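Local coordinates for transcriptional regulator, Crp/Fnr family (Eubacterium rectale ATCC 33656, PDB 3DV8), which probably regulates transcription as a dimer that couples a cyclic nucleotide-binding-type domain to a Crp-like helix-turn-helix DNA-binding domain, at residues S181-E184 against V185-M189; K169-H172 against E173-A176; M129-R132 against F133-M137; W145-L148 against D149-V152; R71-D74 against M75-C78. All coordinates share one frame; numbering follows the deposited sequence.

Five local contacts trace the chain of a Crp/Fnr-type regulator. Interaction 5 comes first, a turn in the cyclic nucleotide-binding domain between strands 66-72 and 77-78. Interaction 3 follows on the long helix 119-145, its centre about 13 Å from that of interaction 5, and Arg132 joins the two. Interaction 4 begins helix 148-163, with its centre about 20 Å from that of interaction 3. Interactions 2 and 1 then open the successive helices 172-179 and 183-195, centres about 9 Å apart and in contact; interaction 1 also touches interaction 4. The order thus runs from the probable effector-binding domain, through the dimer helix, to the probable DNA-binding end.

Interaction 1: S181-E184 against V185-M189; sequences SHRE and VITRM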
loop_
_atom_site.group_PDB
_atom_site.type_symbol
_atom_site.label_atom_id
_atom_site.label_comp_id
_atom_site.label_asym_id
_atom_site.label_seq_id
_atom_site.Cartn_x
_atom_site.Cartn_y
_atom_site.Cartn_z
ATOM N N SER A 181 15.924 -1.683 7.743
ATOM C CA SER A 181 16.844 -2.505 8.540
ATOM C C SER A 181 17.681 -1.613 9.473
ATOM O O SER A 181 17.439 -0.400 9.552
ATOM C CB SER A 181 17.740 -3.317 7.603
ATOM O OG SER A 181 18.486 -4.277 8.332
ATOM N N HIS A 182 18.601 -2.226 10.225
ATOM C CA HIS A 182 19.537 -1.506 11.114
ATOM C C HIS A 182 20.919 -1.520 10.460
ATOM O O HIS A 182 21.262 -2.490 9.792
ATOM C CB HIS A 182 19.575 -2.146 12.510
ATOM C CG HIS A 182 20.397 -1.391 13.516
ATOM N ND1 HIS A 182 21.674 -1.772 13.875
ATOM C CD2 HIS A 182 20.114 -0.289 14.254
ATOM C CE1 HIS A 182 22.145 -0.931 14.780
ATOM N NE2 HIS A 182 21.217 -0.023 15.028
ATOM N N ARG A 183 21.690 -0.443 10.660
ATOM C CA ARG A 183 23.046 -0.269 10.082
ATOM C C ARG A 183 23.974 -1.480 10.299
ATOM O O ARG A 183 24.641 -1.938 9.360
ATOM C CB ARG A 183 23.735 0.968 10.679
ATOM C CG ARG A 183 25.082 1.347 10.006
ATOM C CD ARG A 183 26.079 1.971 10.975
ATOM N NE ARG A 183 26.471 1.011 12.021
ATOM C CZ ARG A 183 27.444 0.088 11.937
ATOM N NH1 ARG A 183 28.210 -0.050 10.849
ATOM N NH2 ARG A 183 27.668 -0.720 12.980
ATOM N N GLU A 184 24.024 -1.951 11.545
ATOM C CA GLU A 184 24.837 -3.103 11.950
ATOM C C GLU A 184 24.512 -4.361 11.121
ATOM O O GLU A 184 25.430 -5.081 10.726
ATOM C CB GLU A 184 24.684 -3.357 13.464
ATOM C CG GLU A 184 25.549 -4.484 14.042
ATOM C CD GLU A 184 27.049 -4.167 14.112
ATOM O OE1 GLU A 184 27.442 -3.396 15.016
ATOM O OE2 GLU A 184 27.841 -4.736 13.313
ATOM N N VAL A 185 23.224 -4.602 10.856
ATOM C CA VAL A 185 22.778 -5.745 10.027
ATOM C C VAL A 185 23.212 -5.553 8.561
ATOM O O VAL A 185 23.611 -6.516 7.907
ATOM C CB VAL A 185 21.233 -5.984 10.104
ATOM C CG1 VAL A 185 20.835 -7.197 9.293
ATOM C CG2 VAL A 185 20.782 -6.187 11.534
ATOM N N ILE A 186 23.122 -4.315 8.059
ATOM C CA ILE A 186 23.548 -3.976 6.695
ATOM C C ILE A 186 25.069 -4.164 6.578
ATOM O O ILE A 186 25.527 -4.804 5.636
ATOM C CB ILE A 186 23.139 -2.516 6.265
ATOM C CG1 ILE A 186 21.616 -2.330 6.249
ATOM C CG2 ILE A 186 23.701 -2.166 4.881
ATOM C CD1 ILE A 186 20.851 -3.216 5.277
ATOM N N THR A 187 25.834 -3.631 7.536
ATOM C CA THR A 187 27.307 -3.795 7.555
ATOM C C THR A 187 27.719 -5.273 7.541
ATOM O O THR A 187 28.623 -5.646 6.798
ATOM C CB THR A 187 27.948 -3.120 8.773
ATOM O OG1 THR A 187 27.517 -1.763 8.824
ATOM C CG2 THR A 187 29.475 -3.164 8.691
ATOM N N ARG A 188 27.028 -6.087 8.347
ATOM C CA ARG A 188 27.260 -7.545 8.439
ATOM C C ARG A 188 27.032 -8.193 7.061
ATOM O O ARG A 188 27.837 -9.028 6.615
ATOM C CB ARG A 188 26.277 -8.212 9.422
ATOM C CG ARG A 188 26.861 -9.308 10.321
ATOM C CD ARG A 188 27.097 -8.782 11.752
ATOM N NE ARG A 188 25.814 -8.469 12.407
ATOM C CZ ARG A 188 25.650 -7.893 13.606
ATOM N NH1 ARG A 188 26.697 -7.512 14.351
ATOM N NH2 ARG A 188 24.406 -7.660 14.060
HETATM N N MSE A 189 25.931 -7.779 6.414
HETATM C CA MSE A 189 25.513 -8.267 5.094
HETATM C C MSE A 189 26.475 -7.878 3.982
HETATM O O MSE A 189 26.737 -8.699 3.095
HETATM C CB MSE A 189 24.116 -7.738 4.732
HETATM C CG MSE A 189 23.466 -8.412 3.536
HETATM SE SE MSE A 189 23.078 -10.285 3.903
HETATM C CE MSE A 189 21.696 -10.089 5.304
#
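Glu184 and Arg188 meet one turn apart on the outside of helix 183-195, and the path of the glutamate shows how one carboxylate can serve two arginines. Its CB sits beside the backbone N of Val185. From there CG runs anti to the glutamate's own backbone N (chi1 -176°) and lies over one face of the Arg188 guanidinium, 3.3 Å from NH1. A bend at chi2 then turns the carboxylate nearly parallel to that guanidinium, the planes 15° apart. OE2 comes to 3.2 Å from Arg188 NH1 but well out of the guanidinium plane, which makes this salt bridge one of charge alone. The other oxygen, OE1, forms a second salt bridge at 3.4 Å with Arg183 NH2. With an alanine here, both arginines would probably lose their shared carboxylate, and the Arg188 guanidinium, no longer overlain by CG, would be freer to turn. One residue before Arg188, Thr187 OG1 donates to Arg183 O at 2.9 Å from above the carbonyl plane, with His172 of the preceding helix as a further partner. At the N-cap, His182 O accepts Ile186 N at 3.1 Å, and Ser181 CB packs on Ile186 CD1. This is the start of the second helix of the Crp-like helix-turn-helix, which in relatives such as CRP is the DNA-recognition helix and probably is here.

Interaction 2: K169-H172 against E173-A176; sequences KITH and ETIA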
loop_
_atom_site.group_PDB
_atom_site.type_symbol
_atom_site.label_atom_id
_atom_site.label_comp_id
_atom_site.label_asym_id
_atom_site.label_seq_id
_atom_site.Cartn_x
_atom_site.Cartn_y
_atom_site.Cartn_z
ATOM N N LYS A 169 28.747 5.761 -3.506
ATOM C CA LYS A 169 29.329 6.572 -2.422
ATOM C C LYS A 169 28.229 6.852 -1.382
ATOM O O LYS A 169 27.819 7.983 -1.188
ATOM C CB LYS A 169 29.936 7.871 -2.988
ATOM C CG LYS A 169 31.126 7.673 -3.961
ATOM C CD LYS A 169 31.233 8.829 -4.969
ATOM C CE LYS A 169 32.331 8.624 -6.002
ATOM N NZ LYS A 169 33.684 8.869 -5.440
ATOM N N ILE A 170 27.732 5.791 -0.751
ATOM C CA ILE A 170 26.707 5.856 0.315
ATOM C C ILE A 170 27.122 5.107 1.610
ATOM O O ILE A 170 28.001 4.231 1.625
ATOM C CB ILE A 170 25.300 5.370 -0.155
ATOM C CG1 ILE A 170 25.340 3.932 -0.695
ATOM C CG2 ILE A 170 24.707 6.347 -1.207
ATOM C CD1 ILE A 170 23.985 3.455 -1.181
ATOM N N THR A 171 26.472 5.500 2.700
ATOM C CA THR A 171 26.711 4.930 4.011
ATOM C C THR A 171 25.839 3.703 4.194
ATOM O O THR A 171 24.846 3.493 3.478
ATOM C CB THR A 171 26.352 5.922 5.135
ATOM O OG1 THR A 171 24.942 6.206 5.081
ATOM C CG2 THR A 171 27.185 7.226 5.023
ATOM N N HIS A 172 26.197 2.931 5.206
ATOM C CA HIS A 172 25.456 1.733 5.578
ATOM C C HIS A 172 24.098 2.134 6.185
ATOM O O HIS A 172 23.124 1.392 6.030
ATOM C CB HIS A 172 26.299 0.886 6.524
ATOM C CG HIS A 172 27.547 0.344 5.891
ATOM N ND1 HIS A 172 28.253 -0.709 6.430
ATOM C CD2 HIS A 172 28.174 0.661 4.731
ATOM C CE1 HIS A 172 29.289 -0.982 5.657
ATOM N NE2 HIS A 172 29.262 -0.166 4.618
ATOM N N GLU A 173 24.051 3.310 6.836
ATOM C CA GLU A 173 22.822 3.910 7.393
ATOM C C GLU A 173 21.779 4.175 6.290
ATOM O O GLU A 173 20.609 3.865 6.476
ATOM C CB GLU A 173 23.084 5.252 8.139
ATOM C CG GLU A 173 23.867 5.226 9.488
ATOM C CD GLU A 173 25.398 5.143 9.358
ATOM O OE1 GLU A 173 25.901 4.758 8.283
ATOM O OE2 GLU A 173 26.109 5.433 10.348
ATOM N N THR A 174 22.210 4.754 5.164
ATOM C CA THR A 174 21.320 5.069 4.018
ATOM C C THR A 174 20.672 3.801 3.448
ATOM O O THR A 174 19.479 3.812 3.132
ATOM C CB THR A 174 22.067 5.809 2.846
ATOM O OG1 THR A 174 22.889 6.854 3.370
ATOM C CG2 THR A 174 21.073 6.394 1.840
ATOM N N ILE A 175 21.460 2.727 3.327
ATOM C CA ILE A 175 20.970 1.427 2.829
ATOM C C ILE A 175 19.947 0.890 3.854
ATOM O O ILE A 175 18.834 0.539 3.463
ATOM C CB ILE A 175 22.120 0.393 2.549
ATOM C CG1 ILE A 175 23.113 0.935 1.501
ATOM C CG2 ILE A 175 21.544 -0.956 2.081
ATOM C CD1 ILE A 175 24.391 0.144 1.381
ATOM N N ALA A 176 20.315 0.880 5.141
ATOM C CA ALA A 176 19.404 0.484 6.244
ATOM C C ALA A 176 18.094 1.282 6.232
ATOM O O ALA A 176 17.028 0.712 6.418
ATOM C CB ALA A 176 20.089 0.630 7.609
HETATM O O HOH W 1 24.868 8.159 2.107
#
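Thr171 and Thr174 join hydroxyls at the start of helix 172-179, their OG1 atoms 2.7 Å apart, and the torsions of the two threonines explain how. Thr171, the N-cap residue, places OG1 between its backbone N and carbonyl carbon (chi1 63°), turned toward the first helical turn. Thr174 instead keeps OG1 anti to its carbonyl carbon (chi1 -45°), and the two side chains cross at about a right angle. A water bridges the same place, accepting from Thr171 N and lying 2.7 Å from Thr174 OG1. Glu173 bends at chi2, curling back until OE1 rests 3.4 Å from Thr171 CB. Ile170 holds CG1 between its backbone N and carbonyl carbon, and its extended end brings CD1 to 3.8 Å from Ile175 CG1; both isoleucines touch Phe155 of helix 148-163. The His172 ring leaves this cluster for helix 183-195, where its ND1 bonds Thr187 OG1. Past the cap, Ala176 N reaches His172 O at 3.0 Å in a nearly straight bond. The chemistry divides this first helix of the probable helix-turn-helix: hydroxyls and water tie its start, isoleucines seat it on the domain core, and the Glu173 carboxylate, near the amino end, would probably interact favourably with the helix dipole.

Interaction 3: M129-R132 against F133-M137; sequences MATR and FSDVM
From Phe133 N to Met129 O, at 2.7 Å, through to Val136 N to Arg132 O, four successive backbone bonds hold this span in regular alpha-helical geometry. On one flank Arg132 and Asp135 lie side by side, pointing the same way, with the planes of guanidinium and carboxylate 12° apart. OD2 approaches the guanidinium edge, and Arg132 NH1 gives it a weak hydrogen bond of 3.3 Å within a salt bridge. A bend at chi2 (-72°) folds the arginine along the helix surface toward the aspartate, while its NH2 bonds Met77 O of the cyclic nucleotide-binding domain. Were Asp135 an alanine, NH1 would probably lose its carboxylate and the guanidinium turn more freely. Helix 119-145 is the long helix that, in the Crp/Fnr family, runs from the sensor domain to the DNA-binding domain and pairs with its twin in the dimer. Phe133 carries CG anti to its backbone N (chi1 -158°), and its ring stacks on Phe133 of the second subunit. Val136 packs against Met137 of that subunit. Ser134 OG accepts from Gln90 N of that subunit, while its one proton has Ala130 O, at 2.8 Å, and the second subunit's Ser88 O within reach.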
loop_
_atom_site.group_PDB
_atom_site.type_symbol
_atom_site.label_atom_id
_atom_site.label_comp_id
_atom_site.label_asym_id
_atom_site.label_seq_id
_atom_site.Cartn_x
_atom_site.Cartn_y
_atom_site.Cartn_z
HETATM N N MSE A 129 -2.728 7.623 -8.043
HETATM C CA MSE A 129 -2.820 6.836 -6.782
HETATM C C MSE A 129 -2.586 5.342 -6.977
HETATM O O MSE A 129 -1.867 4.741 -6.191
HETATM C CB MSE A 129 -4.173 6.981 -6.053
HETATM C CG MSE A 129 -4.135 7.748 -4.749
HETATM SE SE MSE A 129 -5.668 7.256 -3.670
HETATM C CE MSE A 129 -7.005 7.703 -4.867
ATOM N N ALA A 130 -3.243 4.758 -7.983
ATOM C CA ALA A 130 -3.103 3.338 -8.322
ATOM C C ALA A 130 -1.641 2.948 -8.588
ATOM O O ALA A 130 -1.200 1.902 -8.127
ATOM C CB ALA A 130 -3.991 2.979 -9.520
ATOM N N THR A 131 -0.903 3.807 -9.301
ATOM C CA THR A 131 0.537 3.616 -9.568
ATOM C C THR A 131 1.345 3.537 -8.265
ATOM O O THR A 131 2.149 2.621 -8.086
ATOM C CB THR A 131 1.128 4.778 -10.419
ATOM O OG1 THR A 131 0.362 4.925 -11.615
ATOM C CG2 THR A 131 2.585 4.525 -10.787
ATOM N N ARG A 132 1.094 4.487 -7.362
ATOM C CA ARG A 132 1.785 4.564 -6.062
ATOM C C ARG A 132 1.322 3.409 -5.143
ATOM O O ARG A 132 2.138 2.842 -4.414
ATOM C CB ARG A 132 1.589 5.945 -5.407
ATOM C CG ARG A 132 1.986 7.163 -6.303
ATOM C CD ARG A 132 3.474 7.370 -6.537
ATOM N NE ARG A 132 3.730 8.260 -7.694
ATOM C CZ ARG A 132 4.127 7.880 -8.918
ATOM N NH1 ARG A 132 4.387 6.605 -9.225
ATOM N NH2 ARG A 132 4.306 8.789 -9.875
ATOM N N PHE A 133 0.025 3.062 -5.208
ATOM C CA PHE A 133 -0.550 1.905 -4.485
ATOM C C PHE A 133 0.188 0.657 -4.987
ATOM O O PHE A 133 0.661 -0.138 -4.177
ATOM C CB PHE A 133 -2.057 1.749 -4.775
ATOM C CG PHE A 133 -2.857 0.967 -3.731
ATOM C CD1 PHE A 133 -2.303 -0.032 -2.911
ATOM C CD2 PHE A 133 -4.238 1.186 -3.655
ATOM C CE1 PHE A 133 -3.092 -0.724 -1.997
ATOM C CE2 PHE A 133 -5.037 0.488 -2.758
ATOM C CZ PHE A 133 -4.469 -0.473 -1.926
ATOM N N SER A 134 0.302 0.515 -6.315
ATOM C CA SER A 134 1.029 -0.608 -6.927
ATOM C C SER A 134 2.509 -0.639 -6.492
ATOM O O SER A 134 3.009 -1.723 -6.188
ATOM C CB SER A 134 0.920 -0.602 -8.458
ATOM O OG SER A 134 -0.426 -0.631 -8.894
ATOM N N ASP A 135 3.180 0.527 -6.432
ATOM C CA ASP A 135 4.587 0.629 -5.954
ATOM C C ASP A 135 4.718 0.065 -4.532
ATOM O O ASP A 135 5.589 -0.766 -4.251
ATOM C CB ASP A 135 5.104 2.088 -5.923
ATOM C CG ASP A 135 5.238 2.726 -7.305
ATOM O OD1 ASP A 135 5.365 2.001 -8.308
ATOM O OD2 ASP A 135 5.247 3.976 -7.383
ATOM N N VAL A 136 3.836 0.529 -3.649
ATOM C CA VAL A 136 3.777 0.058 -2.264
ATOM C C VAL A 136 3.415 -1.442 -2.159
ATOM O O VAL A 136 3.876 -2.121 -1.244
ATOM C CB VAL A 136 2.828 0.952 -1.422
ATOM C CG1 VAL A 136 2.567 0.351 -0.079
ATOM C CG2 VAL A 136 3.422 2.366 -1.279
HETATM N N MSE A 137 2.606 -1.957 -3.085
HETATM C CA MSE A 137 2.287 -3.408 -3.108
HETATM C C MSE A 137 3.463 -4.279 -3.546
HETATM O O MSE A 137 3.575 -5.415 -3.073
HETATM C CB MSE A 137 1.038 -3.695 -3.933
HETATM C CG MSE A 137 -0.243 -3.181 -3.295
HETATM SE SE MSE A 137 -0.850 -4.274 -1.824
HETATM C CE MSE A 137 0.274 -3.683 -0.568
#

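Interaction 4: W145-L148 against D149-V152; sequences WKSL and DKRV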
loop_
_atom_site.group_PDB
_atom_site.type_symbol
_atom_site.label_atom_id
_atom_site.label_comp_id
_atom_site.label_asym_id
_atom_site.label_seq_id
_atom_site.Cartn_x
_atom_site.Cartn_y
_atom_site.Cartn_z
ATOM N N TRP A 145 8.201 -11.817 1.024
ATOM C CA TRP A 145 8.677 -13.000 0.308
ATOM C C TRP A 145 10.197 -13.069 0.066
ATOM O O TRP A 145 10.727 -14.175 -0.066
ATOM C CB TRP A 145 7.885 -13.200 -1.005
ATOM C CG TRP A 145 6.343 -13.013 -0.902
ATOM C CD1 TRP A 145 5.542 -12.356 -1.809
ATOM C CD2 TRP A 145 5.466 -13.411 0.182
ATOM N NE1 TRP A 145 4.225 -12.363 -1.385
ATOM C CE2 TRP A 145 4.147 -12.993 -0.170
ATOM C CE3 TRP A 145 5.658 -14.091 1.406
ATOM C CZ2 TRP A 145 3.027 -13.237 0.655
ATOM C CZ3 TRP A 145 4.536 -14.333 2.234
ATOM C CH2 TRP A 145 3.242 -13.901 1.846
ATOM N N LYS A 146 10.898 -11.934 0.028
ATOM C CA LYS A 146 12.354 -11.926 -0.208
ATOM C C LYS A 146 13.195 -11.598 1.036
ATOM O O LYS A 146 12.962 -10.600 1.705
ATOM C CB LYS A 146 12.685 -11.032 -1.413
ATOM C CG LYS A 146 12.191 -11.681 -2.739
ATOM C CD LYS A 146 12.542 -10.887 -4.000
ATOM C CE LYS A 146 12.323 -11.719 -5.280
ATOM N NZ LYS A 146 13.286 -12.878 -5.413
ATOM N N SER A 147 14.160 -12.476 1.343
ATOM C CA SER A 147 15.105 -12.305 2.467
ATOM C C SER A 147 16.041 -11.099 2.265
ATOM O O SER A 147 16.226 -10.629 1.141
ATOM C CB SER A 147 15.915 -13.586 2.683
ATOM O OG SER A 147 16.479 -14.025 1.465
ATOM N N LEU A 148 16.646 -10.639 3.367
ATOM C CA LEU A 148 17.450 -9.399 3.396
ATOM C C LEU A 148 18.630 -9.391 2.422
ATOM O O LEU A 148 18.879 -8.363 1.795
ATOM C CB LEU A 148 17.896 -9.046 4.825
ATOM C CG LEU A 148 18.511 -7.658 5.079
ATOM C CD1 LEU A 148 17.587 -6.502 4.699
ATOM C CD2 LEU A 148 18.908 -7.544 6.543
ATOM N N ASP A 149 19.329 -10.521 2.289
ATOM C CA ASP A 149 20.426 -10.655 1.309
ATOM C C ASP A 149 19.942 -10.345 -0.123
ATOM O O ASP A 149 20.623 -9.632 -0.868
ATOM C CB ASP A 149 21.132 -12.041 1.373
ATOM C CG ASP A 149 20.195 -13.229 1.100
ATOM O OD1 ASP A 149 18.993 -13.158 1.433
ATOM O OD2 ASP A 149 20.679 -14.253 0.572
ATOM N N LYS A 150 18.751 -10.834 -0.477
ATOM C CA LYS A 150 18.175 -10.596 -1.804
ATOM C C LYS A 150 17.765 -9.142 -2.013
ATOM O O LYS A 150 17.963 -8.589 -3.096
ATOM C CB LYS A 150 17.002 -11.541 -2.074
ATOM C CG LYS A 150 17.433 -12.992 -2.107
ATOM C CD LYS A 150 16.392 -13.914 -2.706
ATOM C CE LYS A 150 15.579 -14.665 -1.692
ATOM N NZ LYS A 150 16.342 -15.809 -1.068
ATOM N N ARG A 151 17.241 -8.523 -0.958
ATOM C CA ARG A 151 16.803 -7.122 -0.995
ATOM C C ARG A 151 17.979 -6.148 -1.059
ATOM O O ARG A 151 17.880 -5.128 -1.739
ATOM C CB ARG A 151 15.872 -6.820 0.186
ATOM C CG ARG A 151 14.599 -7.669 0.120
ATOM C CD ARG A 151 13.653 -7.468 1.266
ATOM N NE ARG A 151 13.184 -6.087 1.325
ATOM C CZ ARG A 151 13.263 -5.248 2.366
ATOM N NH1 ARG A 151 13.705 -5.622 3.570
ATOM N NH2 ARG A 151 12.800 -4.007 2.202
ATOM N N VAL A 152 19.072 -6.460 -0.352
ATOM C CA VAL A 152 20.313 -5.677 -0.420
ATOM C C VAL A 152 20.873 -5.800 -1.849
ATOM O O VAL A 152 21.191 -4.786 -2.468
ATOM C CB VAL A 152 21.370 -6.100 0.658
ATOM C CG1 VAL A 152 22.703 -5.354 0.462
ATOM C CG2 VAL A 152 20.830 -5.847 2.063
#
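Leu148 lays CG against Val152 CG2, 4.2 Å away and one turn on, while its CD1 meets Arg151 NH1 obliquely at 4.1 Å. These residues begin helix 148-163, which follows the dimer helix 119-145 after a short break and leads into the Crp-like helix-turn-helix domain, a junction that in CRP is known as the hinge. The same leucine also packs on Val185 and Met189 of helix 183-195, so the start of the helix is fitted to the probable recognition helix. Ser147 stands at the N-cap, yet its hydroxyl makes no capping bond; its carbonyl O takes Arg151 N at 3.1 Å, and more weakly Lys150 N. Arg151 is bent at chi3 (61°), and its polar end bonds Gln142 OE1 through NE and Leu179 O through NH2, tying the long helix to the turn region. Lys146 sends NZ to Gln218 O near the chain's end. Turned between its own backbone N and carbonyl carbon (chi1 60°), the Asp149 carboxylate points back toward the cap residue. Two charged side chains therefore share one hydroxyl: Lys150 NZ donates to Ser147 OG at 3.1 Å, and Ser147 OG in turn donates to Asp149 OD1 at 2.7 Å, nearly in line with the C-O bond.

Interaction 5: R71-D74 against M75-C78; sequences RLFD and MDMC
Arg71 and Asp76 are joined through a water that donates to Arg71 O and, at 2.7 Å, to Asp76 OD2. The arginine side chain itself heads elsewhere, to a salt bridge of its NE with Glu98. Next comes Leu72, which is buried. Its CD1 reaches 3.6 Å to Cys78 CB, while CD2 and CB both lie 4.0 Å from Asp76 CB, so one leucine touches both the turn and the strand after it. Phe73 then uses both its backbone polar atoms on Asp76, one on the side chain and one on the main chain. Its N donates to Asp76 OD2 at 2.9 Å, almost straight at 176°, and the carboxylate oxygen uses its anti lone pair. Its carbonyl O accepts Asp76 N at 3.2 Å from above the carbonyl plane, closing a type II beta turn from Phe73 to Asp76. Because the Asp76 CG stands beside the backbone N and anti to the carbonyl carbon, the carboxylate is directed back at the Phe73 backbone, alongside the Phe73 side chain, with ring and carboxylate planes 47° apart. OD2 is thereby held by a backbone N-H and by the water together. Asp74 takes the first corner, and its OD1 bonds Gly53 N of a neighbouring loop. Met75, modelled as selenomethionine, takes the second with a positive phi of 78°, as a type II turn requires. The turn carries the chain from strand 66-72 of one antiparallel sheet into strand 77-78 of another, within the beta-roll of the cyclic nucleotide-binding domain.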
loop_
_atom_site.group_PDB
_atom_site.type_symbol
_atom_site.label_atom_id
_atom_site.label_comp_id
_atom_site.label_asym_id
_atom_site.label_seq_id
_atom_site.Cartn_x
_atom_site.Cartn_y
_atom_site.Cartn_z
ATOM N N ARG A 71 10.431 5.874 -5.163
ATOM C CA ARG A 71 11.194 7.019 -5.649
ATOM C C ARG A 71 10.494 7.631 -6.866
ATOM O O ARG A 71 9.862 6.923 -7.659
ATOM C CB ARG A 71 12.617 6.604 -6.006
ATOM C CG ARG A 71 13.537 6.431 -4.807
ATOM C CD ARG A 71 14.809 5.713 -5.240
ATOM N NE ARG A 71 15.976 5.930 -4.381
ATOM C CZ ARG A 71 17.127 5.254 -4.477
ATOM N NH1 ARG A 71 17.283 4.230 -5.321
ATOM N NH2 ARG A 71 18.134 5.565 -3.672
ATOM N N LEU A 72 10.613 8.954 -6.981
ATOM C CA LEU A 72 10.089 9.728 -8.102
ATOM C C LEU A 72 11.300 10.336 -8.832
ATOM O O LEU A 72 12.201 10.885 -8.188
ATOM C CB LEU A 72 9.137 10.815 -7.598
ATOM C CG LEU A 72 7.909 10.378 -6.787
ATOM C CD1 LEU A 72 7.166 11.615 -6.333
ATOM C CD2 LEU A 72 6.975 9.464 -7.587
ATOM N N PHE A 73 11.314 10.212 -10.164
ATOM C CA PHE A 73 12.407 10.701 -11.041
ATOM C C PHE A 73 11.888 11.797 -11.990
ATOM O O PHE A 73 10.779 12.298 -11.790
ATOM C CB PHE A 73 12.980 9.511 -11.822
ATOM C CG PHE A 73 13.506 8.423 -10.945
ATOM C CD1 PHE A 73 14.795 8.512 -10.408
ATOM C CD2 PHE A 73 12.719 7.310 -10.646
ATOM C CE1 PHE A 73 15.305 7.499 -9.588
ATOM C CE2 PHE A 73 13.212 6.280 -9.824
ATOM C CZ PHE A 73 14.510 6.371 -9.294
ATOM N N ASP A 74 12.689 12.180 -12.994
ATOM C CA ASP A 74 12.297 13.184 -14.013
ATOM C C ASP A 74 10.963 12.771 -14.641
ATOM O O ASP A 74 10.785 11.599 -14.943
ATOM C CB ASP A 74 13.354 13.317 -15.137
ATOM C CG ASP A 74 14.742 13.739 -14.630
ATOM O OD1 ASP A 74 14.998 13.697 -13.409
ATOM O OD2 ASP A 74 15.597 14.110 -15.455
HETATM N N MSE A 75 10.039 13.727 -14.773
HETATM C CA MSE A 75 8.674 13.547 -15.349
HETATM C C MSE A 75 7.595 12.903 -14.468
HETATM O O MSE A 75 6.426 12.943 -14.843
HETATM C CB MSE A 75 8.699 12.885 -16.734
HETATM C CG MSE A 75 9.344 13.744 -17.776
HETATM SE SE MSE A 75 9.753 12.737 -19.330
HETATM C CE MSE A 75 11.351 11.662 -18.601
ATOM N N ASP A 76 7.961 12.327 -13.319
ATOM C CA ASP A 76 6.972 11.788 -12.377
ATOM C C ASP A 76 6.191 12.923 -11.719
ATOM O O ASP A 76 6.600 14.087 -11.766
ATOM C CB ASP A 76 7.622 10.926 -11.266
ATOM C CG ASP A 76 7.901 9.497 -11.694
ATOM O OD1 ASP A 76 7.021 8.877 -12.330
ATOM O OD2 ASP A 76 8.970 8.960 -11.326
HETATM N N MSE A 77 5.046 12.564 -11.142
HETATM C CA MSE A 77 4.227 13.476 -10.353
HETATM C C MSE A 77 4.065 12.961 -8.951
HETATM O O MSE A 77 3.830 11.783 -8.747
HETATM C CB MSE A 77 2.856 13.703 -10.964
HETATM C CG MSE A 77 2.661 15.086 -11.530
HETATM SE SE MSE A 77 1.201 14.995 -12.758
HETATM C CE MSE A 77 2.239 14.060 -14.266
ATOM N N CYS A 78 4.173 13.874 -7.996
ATOM C CA CYS A 78 3.995 13.568 -6.594
ATOM C C CYS A 78 2.566 13.954 -6.232
ATOM O O CYS A 78 2.183 15.107 -6.418
ATOM C CB CYS A 78 4.986 14.364 -5.760
ATOM S SG CYS A 78 4.890 13.978 -4.034
HETATM O O HOH W 2 9.081 6.318 -10.638
#